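Long-range contact in inositol-3-phosphate synthase (Caenorhabditis elegans, PDB 1VKO), which is a synthase of the myo-inositol-1-phosphate synthase family that binds nicotinamide-adenine-dinucleotide on a Rossmann-type domain, with a potassium ion beside it: residues 75-89 / 234-248. Residues are numbered along the deposited sequence; the frame is centred on the assembly and turned at random.
Sequences RKTGLLLVGLGGNNG and FKQEHELECVIVLWT. With K (potassium ion), chain B; NAD (nicotinamide-adenine-dinucleotide), chain G.
One face of the Phe234 ring is covered by Leu80, whose CD2 sits 3.9 Å from the ring centroid and only 15° off the ring normal, a CH-pi contact; at the edge, near the ring plane, lie Gly78 C and Leu79 N. Phe234 CE2 comes within 3.6 Å of Gly78 CA, and Leu240 CD1 packs on the same CA, so the two side chains lie directly against the glycine backbone. Further along this side of the sheet Leu80 CD1 rests on Val245 CG2, and Val82 CG1 meets the Trp247 ring obliquely at CZ3, 3.7 Å away. With CG1 anti to the backbone N (chi1 -166°), Val82 brings that same methyl against the adenine of NAD as well. Thr77, Leu79 and Leu81 pack on the other side with Cys242, Ile244 and Leu246.

Between the two layers, strands 77-82 and 242-247 run parallel, their bonds alternating from Gly78 N to Cys242 O through to Thr248 N and Val82 O. At the start Lys76 O is gripped twice, by the N-H groups of Glu241 (2.8 Å) and Cys242. At the far end the chain turns at Gly83, and a water bridges Gly83 O, Gly89 N and Thr248 O. Thr248 OG1 lies 3.4 Å from Asn88 CB. Asn88 gives its backbone N-H to NAD O1N and its ND2 to NAD O7N, while OD1 binds potassium at 2.9 Å; Ser441, two NAD oxygens and a water also bind the ion. Asn87 N donates to NAD O2A, almost straight at 166°. Strand 77-82, the glycine-rich type I turn from Gly83 to Gly86 and the helix starting at Asn87 form the dinucleotide-binding beta-turn-alpha unit of a Rossmann fold, with 242-247 as the neighbouring strand of its parallel sheet.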
loop_
_atom_site.group_PDB
_atom_site.type_symbol
_atom_site.label_atom_id
_atom_site.label_comp_id
_atom_site.label_asym_id
_atom_site.label_seq_id
_atom_site.Cartn_x
_atom_site.Cartn_y
_atom_site.Cartn_z
ATOM N N ARG A 75 15.419 -14.489 41.401
ATOM C CA ARG A 75 15.084 -13.798 42.642
ATOM C C ARG A 75 13.636 -13.282 42.647
ATOM O O ARG A 75 13.028 -13.083 41.576
ATOM C CB ARG A 75 16.044 -12.638 42.861
ATOM C CG ARG A 75 17.359 -13.043 43.502
ATOM C CD ARG A 75 18.418 -13.496 42.502
ATOM N NE ARG A 75 19.726 -13.722 43.129
ATOM C CZ ARG A 75 20.801 -12.976 42.928
ATOM N NH1 ARG A 75 20.770 -11.927 42.112
ATOM N NH2 ARG A 75 21.921 -13.288 43.536
ATOM N N LYS A 76 13.087 -13.073 43.853
ATOM C CA LYS A 76 11.731 -12.523 44.001
ATOM C C LYS A 76 11.745 -11.082 43.543
ATOM O O LYS A 76 12.512 -10.271 44.069
ATOM C CB LYS A 76 11.226 -12.621 45.437
ATOM C CG LYS A 76 9.720 -12.420 45.533
ATOM C CD LYS A 76 9.229 -12.320 46.980
ATOM C CE LYS A 76 7.717 -12.167 46.976
ATOM N NZ LYS A 76 7.166 -11.832 48.314
ATOM N N THR A 77 10.900 -10.759 42.580
ATOM C CA THR A 77 11.103 -9.543 41.766
ATOM C C THR A 77 9.921 -8.585 41.703
ATOM O O THR A 77 8.834 -8.942 41.278
ATOM C CB THR A 77 11.551 -9.974 40.349
ATOM O OG1 THR A 77 12.847 -10.568 40.456
ATOM C CG2 THR A 77 11.789 -8.794 39.415
ATOM N N GLY A 78 10.145 -7.355 42.140
ATOM C CA GLY A 78 9.123 -6.315 42.017
ATOM C C GLY A 78 9.469 -5.389 40.871
ATOM O O GLY A 78 10.645 -5.069 40.668
ATOM N N LEU A 79 8.441 -4.960 40.140
ATOM C CA LEU A 79 8.589 -3.951 39.068
ATOM C C LEU A 79 7.723 -2.739 39.337
ATOM O O LEU A 79 6.492 -2.859 39.566
ATOM C CB LEU A 79 8.288 -4.541 37.652
ATOM C CG LEU A 79 8.298 -3.607 36.411
ATOM C CD1 LEU A 79 9.688 -3.055 36.155
ATOM C CD2 LEU A 79 7.827 -4.320 35.166
ATOM N N LEU A 80 8.371 -1.575 39.285
ATOM C CA LEU A 80 7.702 -0.314 39.513
ATOM C C LEU A 80 7.650 0.527 38.254
ATOM O O LEU A 80 8.700 0.968 37.736
ATOM C CB LEU A 80 8.429 0.501 40.599
ATOM C CG LEU A 80 8.444 0.011 42.030
ATOM C CD1 LEU A 80 9.680 0.555 42.758
ATOM C CD2 LEU A 80 7.169 0.424 42.716
ATOM N N LEU A 81 6.442 0.824 37.780
ATOM C CA LEU A 81 6.362 1.560 36.508
ATOM C C LEU A 81 6.012 2.981 36.747
ATOM O O LEU A 81 5.082 3.289 37.503
ATOM C CB LEU A 81 5.360 0.916 35.548
ATOM C CG LEU A 81 5.526 -0.590 35.279
ATOM C CD1 LEU A 81 4.467 -1.173 34.366
ATOM C CD2 LEU A 81 6.891 -0.859 34.693
ATOM N N VAL A 82 6.742 3.860 36.104
ATOM C CA VAL A 82 6.325 5.254 36.068
ATOM C C VAL A 82 5.414 5.415 34.882
ATOM O O VAL A 82 5.747 5.006 33.749
ATOM C CB VAL A 82 7.503 6.215 36.022
ATOM C CG1 VAL A 82 7.028 7.626 36.334
ATOM C CG2 VAL A 82 8.583 5.758 37.019
ATOM N N GLY A 83 4.246 5.984 35.145
ATOM C CA GLY A 83 3.161 5.948 34.178
ATOM C C GLY A 83 2.397 4.634 34.331
ATOM O O GLY A 83 2.005 4.032 33.355
ATOM N N LEU A 84 2.186 4.178 35.557
ATOM C CA LEU A 84 1.514 2.882 35.811
ATOM C C LEU A 84 0.104 2.848 35.268
ATOM O O LEU A 84 -0.395 1.775 34.917
ATOM C CB LEU A 84 1.481 2.545 37.304
ATOM C CG LEU A 84 0.706 1.293 37.770
ATOM C CD1 LEU A 84 1.408 -0.005 37.337
ATOM C CD2 LEU A 84 0.482 1.250 39.294
ATOM N N GLY A 85 -0.537 4.013 35.184
ATOM C CA GLY A 85 -1.934 4.098 34.751
ATOM C C GLY A 85 -2.129 4.357 33.282
ATOM O O GLY A 85 -3.254 4.561 32.842
ATOM N N GLY A 86 -1.042 4.336 32.511
ATOM C CA GLY A 86 -1.112 4.627 31.051
ATOM C C GLY A 86 -1.620 3.459 30.233
ATOM O O GLY A 86 -2.098 2.462 30.801
ATOM N N ASN A 87 -1.546 3.579 28.901
ATOM C CA ASN A 87 -1.894 2.457 28.034
ATOM C C ASN A 87 -0.986 1.264 28.283
ATOM O O ASN A 87 -1.481 0.179 28.560
ATOM C CB ASN A 87 -1.880 2.821 26.534
ATOM C CG ASN A 87 -3.061 3.652 26.119
ATOM O OD1 ASN A 87 -3.626 4.408 26.920
ATOM N ND2 ASN A 87 -3.436 3.545 24.853
ATOM N N ASN A 88 0.335 1.455 28.148
ATOM C CA ASN A 88 1.297 0.356 28.388
ATOM C C ASN A 88 1.184 -0.173 29.816
ATOM O O ASN A 88 1.017 -1.363 30.039
ATOM C CB ASN A 88 2.733 0.789 28.059
ATOM C CG ASN A 88 2.886 1.190 26.579
ATOM O OD1 ASN A 88 2.052 0.814 25.773
ATOM N ND2 ASN A 88 3.940 1.947 26.226
ATOM N N GLY A 89 1.252 0.724 30.789
ATOM C CA GLY A 89 1.204 0.318 32.180
ATOM C C GLY A 89 -0.010 -0.547 32.465
ATOM O O GLY A 89 0.145 -1.654 32.972
ATOM N N PHE A 234 8.058 -0.761 49.153
ATOM C CA PHE A 234 7.632 -1.749 48.193
ATOM C C PHE A 234 8.515 -2.981 48.377
ATOM O O PHE A 234 8.018 -4.098 48.445
ATOM C CB PHE A 234 7.764 -1.145 46.771
ATOM C CG PHE A 234 7.349 -2.064 45.663
ATOM C CD1 PHE A 234 6.030 -2.460 45.515
ATOM C CD2 PHE A 234 8.290 -2.532 44.750
ATOM C CE1 PHE A 234 5.658 -3.322 44.467
ATOM C CE2 PHE A 234 7.931 -3.373 43.710
ATOM C CZ PHE A 234 6.613 -3.766 43.564
ATOM N N LYS A 235 9.829 -2.758 48.435
ATOM C CA LYS A 235 10.806 -3.825 48.617
ATOM C C LYS A 235 10.554 -4.552 49.948
ATOM O O LYS A 235 10.516 -5.770 49.975
ATOM C CB LYS A 235 12.229 -3.269 48.574
ATOM C CG LYS A 235 13.328 -4.317 48.747
ATOM C CD LYS A 235 14.510 -3.728 49.536
ATOM C CE LYS A 235 15.887 -4.147 48.981
ATOM N NZ LYS A 235 16.006 -5.603 48.630
ATOM N N GLN A 236 10.367 -3.800 51.028
ATOM C CA GLN A 236 9.952 -4.361 52.333
ATOM C C GLN A 236 8.609 -5.116 52.278
ATOM O O GLN A 236 8.547 -6.304 52.600
ATOM C CB GLN A 236 9.851 -3.265 53.388
ATOM C CG GLN A 236 11.176 -2.606 53.774
ATOM C CD GLN A 236 11.024 -1.626 54.960
ATOM O OE1 GLN A 236 10.487 -1.996 56.014
ATOM N NE2 GLN A 236 11.497 -0.385 54.783
ATOM N N GLU A 237 7.547 -4.417 51.879
ATOM C CA GLU A 237 6.179 -4.952 51.916
ATOM C C GLU A 237 5.990 -6.281 51.154
ATOM O O GLU A 237 5.059 -7.049 51.444
ATOM C CB GLU A 237 5.220 -3.885 51.387
ATOM C CG GLU A 237 3.766 -4.290 51.234
ATOM C CD GLU A 237 2.990 -3.333 50.339
ATOM O OE1 GLU A 237 3.515 -2.230 50.005
ATOM O OE2 GLU A 237 1.850 -3.696 49.956
ATOM N N HIS A 238 6.852 -6.560 50.177
ATOM C CA HIS A 238 6.758 -7.843 49.459
ATOM C C HIS A 238 8.049 -8.642 49.573
ATOM O O HIS A 238 8.166 -9.709 48.994
ATOM C CB HIS A 238 6.402 -7.662 47.979
ATOM C CG HIS A 238 5.064 -7.038 47.732
ATOM N ND1 HIS A 238 4.914 -5.705 47.419
ATOM C CD2 HIS A 238 3.821 -7.573 47.700
ATOM C CE1 HIS A 238 3.636 -5.438 47.227
ATOM N NE2 HIS A 238 2.950 -6.555 47.389
ATOM N N GLU A 239 9.027 -8.114 50.291
ATOM C CA GLU A 239 10.193 -8.899 50.664
ATOM C C GLU A 239 10.961 -9.313 49.406
ATOM O O GLU A 239 11.386 -10.463 49.255
ATOM C CB GLU A 239 9.739 -10.117 51.482
ATOM C CG GLU A 239 10.517 -10.350 52.753
ATOM C CD GLU A 239 9.629 -10.934 53.842
ATOM O OE1 GLU A 239 9.018 -12.009 53.628
ATOM O OE2 GLU A 239 9.527 -10.294 54.906
ATOM N N LEU A 240 11.135 -8.342 48.519
ATOM C CA LEU A 240 11.716 -8.524 47.192
ATOM C C LEU A 240 13.227 -8.588 47.227
ATOM O O LEU A 240 13.868 -7.854 47.958
ATOM C CB LEU A 240 11.321 -7.337 46.320
ATOM C CG LEU A 240 9.817 -7.085 46.202
ATOM C CD1 LEU A 240 9.563 -5.723 45.594
ATOM C CD2 LEU A 240 9.104 -8.184 45.398
ATOM N N GLU A 241 13.803 -9.444 46.401
ATOM C CA GLU A 241 15.246 -9.465 46.253
ATOM C C GLU A 241 15.736 -8.716 45.026
ATOM O O GLU A 241 16.930 -8.453 44.944
ATOM C CB GLU A 241 15.765 -10.899 46.196
ATOM C CG GLU A 241 15.472 -11.749 47.428
ATOM C CD GLU A 241 15.318 -13.204 47.050
ATOM O OE1 GLU A 241 16.335 -13.833 46.689
ATOM O OE2 GLU A 241 14.174 -13.708 47.084
ATOM N N CYS A 242 14.853 -8.421 44.062
ATOM C CA CYS A 242 15.216 -7.595 42.885
ATOM C C CYS A 242 14.140 -6.562 42.626
ATOM O O CYS A 242 12.968 -6.904 42.464
ATOM C CB CYS A 242 15.397 -8.444 41.624
ATOM S SG CYS A 242 16.130 -7.578 40.210
ATOM N N VAL A 243 14.537 -5.295 42.595
ATOM C CA VAL A 243 13.586 -4.218 42.344
ATOM C C VAL A 243 14.035 -3.550 41.054
ATOM O O VAL A 243 15.206 -3.167 40.932
ATOM C CB VAL A 243 13.578 -3.170 43.494
ATOM C CG1 VAL A 243 12.663 -2.025 43.179
ATOM C CG2 VAL A 243 13.140 -3.811 44.779
ATOM N N ILE A 244 13.111 -3.435 40.108
ATOM C CA ILE A 244 13.371 -2.755 38.852
ATOM C C ILE A 244 12.359 -1.626 38.734
ATOM O O ILE A 244 11.158 -1.825 38.990
ATOM C CB ILE A 244 13.245 -3.712 37.643
ATOM C CG1 ILE A 244 14.221 -4.857 37.760
ATOM C CG2 ILE A 244 13.480 -2.949 36.283
ATOM C CD1 ILE A 244 13.684 -6.171 37.109
ATOM N N VAL A 245 12.866 -0.440 38.388
ATOM C CA VAL A 245 12.045 0.702 38.093
ATOM C C VAL A 245 12.100 0.987 36.592
ATOM O O VAL A 245 13.176 0.956 35.965
ATOM C CB VAL A 245 12.519 1.925 38.850
ATOM C CG1 VAL A 245 11.856 3.245 38.245
ATOM C CG2 VAL A 245 12.234 1.738 40.331
ATOM N N LEU A 246 10.942 1.265 36.008
ATOM C CA LEU A 246 10.874 1.411 34.558
ATOM C C LEU A 246 9.944 2.546 34.171
ATOM O O LEU A 246 8.786 2.620 34.632
ATOM C CB LEU A 246 10.436 0.083 33.905
ATOM C CG LEU A 246 10.389 -0.003 32.383
ATOM C CD1 LEU A 246 10.759 -1.436 31.856
ATOM C CD2 LEU A 246 9.009 0.457 31.880
ATOM N N TRP A 247 10.471 3.431 33.326
ATOM C CA TRP A 247 9.744 4.572 32.844
ATOM C C TRP A 247 8.922 4.242 31.586
ATOM O O TRP A 247 9.468 3.955 30.488
ATOM C CB TRP A 247 10.726 5.713 32.544
ATOM C CG TRP A 247 10.026 6.949 32.083
ATOM C CD1 TRP A 247 9.497 7.185 30.837
ATOM C CD2 TRP A 247 9.743 8.113 32.867
ATOM N NE1 TRP A 247 8.903 8.424 30.806
ATOM C CE2 TRP A 247 9.035 9.019 32.034
ATOM C CE3 TRP A 247 10.003 8.487 34.205
ATOM C CZ2 TRP A 247 8.612 10.280 32.483
ATOM C CZ3 TRP A 247 9.540 9.707 34.658
ATOM C CH2 TRP A 247 8.872 10.606 33.786
ATOM N N THR A 248 7.616 4.337 31.747
ATOM C CA THR A 248 6.675 4.200 30.660
ATOM C C THR A 248 5.558 5.248 30.839
ATOM O O THR A 248 4.381 4.993 30.548
ATOM C CB THR A 248 6.110 2.742 30.561
ATOM O OG1 THR A 248 5.155 2.680 29.498
ATOM C CG2 THR A 248 5.287 2.301 31.821
HETATM K K K B . 0.871 2.558 23.720
HETATM P PA NAD G . 0.065 6.880 27.926
HETATM O O1A NAD G . -0.320 8.281 27.896
HETATM O O2A NAD G . -1.146 6.056 27.767
HETATM O O5B NAD G . 0.839 6.633 29.288
HETATM C C5B NAD G . 1.446 7.696 29.959
HETATM C C4B NAD G . 0.981 7.647 31.403
HETATM O O4B NAD G . 1.991 8.205 32.212
HETATM C C3B NAD G . -0.259 8.463 31.635
HETATM O O3B NAD G . -0.981 7.730 32.611
HETATM C C2B NAD G . 0.196 9.724 32.314
HETATM O O2B NAD G . -0.756 9.940 33.354
HETATM C C1B NAD G . 1.504 9.280 32.961
HETATM N N9A NAD G . 2.553 10.284 33.275
HETATM C C8A NAD G . 2.945 11.393 32.588
HETATM N N7A NAD G . 3.927 12.002 33.291
HETATM C C5A NAD G . 4.188 11.323 34.423
HETATM C C6A NAD G . 5.060 11.523 35.507
HETATM N N6A NAD G . 5.863 12.593 35.627
HETATM N N1A NAD G . 5.043 10.621 36.540
HETATM C C2A NAD G . 4.175 9.567 36.532
HETATM N N3A NAD G . 3.313 9.418 35.494
HETATM C C4A NAD G . 3.307 10.260 34.439
HETATM O O3 NAD G . 1.181 6.531 26.804
HETATM P PN NAD G . 1.623 5.020 26.563
HETATM O O1N NAD G . 1.358 4.280 27.824
HETATM O O2N NAD G . 0.988 4.571 25.321
HETATM O O5D NAD G . 3.242 5.043 26.456
HETATM C C5D NAD G . 4.025 5.745 27.406
HETATM C C4D NAD G . 5.434 6.122 26.911
HETATM O O4D NAD G . 6.051 5.017 26.296
HETATM C C3D NAD G . 5.456 7.260 25.884
HETATM O O3D NAD G . 6.543 8.096 26.167
HETATM C C2D NAD G . 5.825 6.563 24.599
HETATM O O2D NAD G . 6.569 7.342 23.676
HETATM C C1D NAD G . 6.692 5.448 25.115
HETATM N N1N NAD G . 6.767 4.477 24.030
HETATM C C2N NAD G . 5.639 3.854 23.597
HETATM C C3N NAD G . 5.732 2.963 22.552
HETATM C C7N NAD G . 4.580 2.047 22.378
HETATM O O7N NAD G . 3.483 2.284 23.241
HETATM N N7N NAD G . 4.634 1.063 21.471
HETATM C C4N NAD G . 6.970 2.679 21.944
HETATM C C5N NAD G . 8.098 3.335 22.385
HETATM C C6N NAD G . 7.987 4.254 23.440
HETATM O O HOH W 1 1.914 3.750 30.764
HETATM O O HOH W 2 1.390 4.377 21.796
#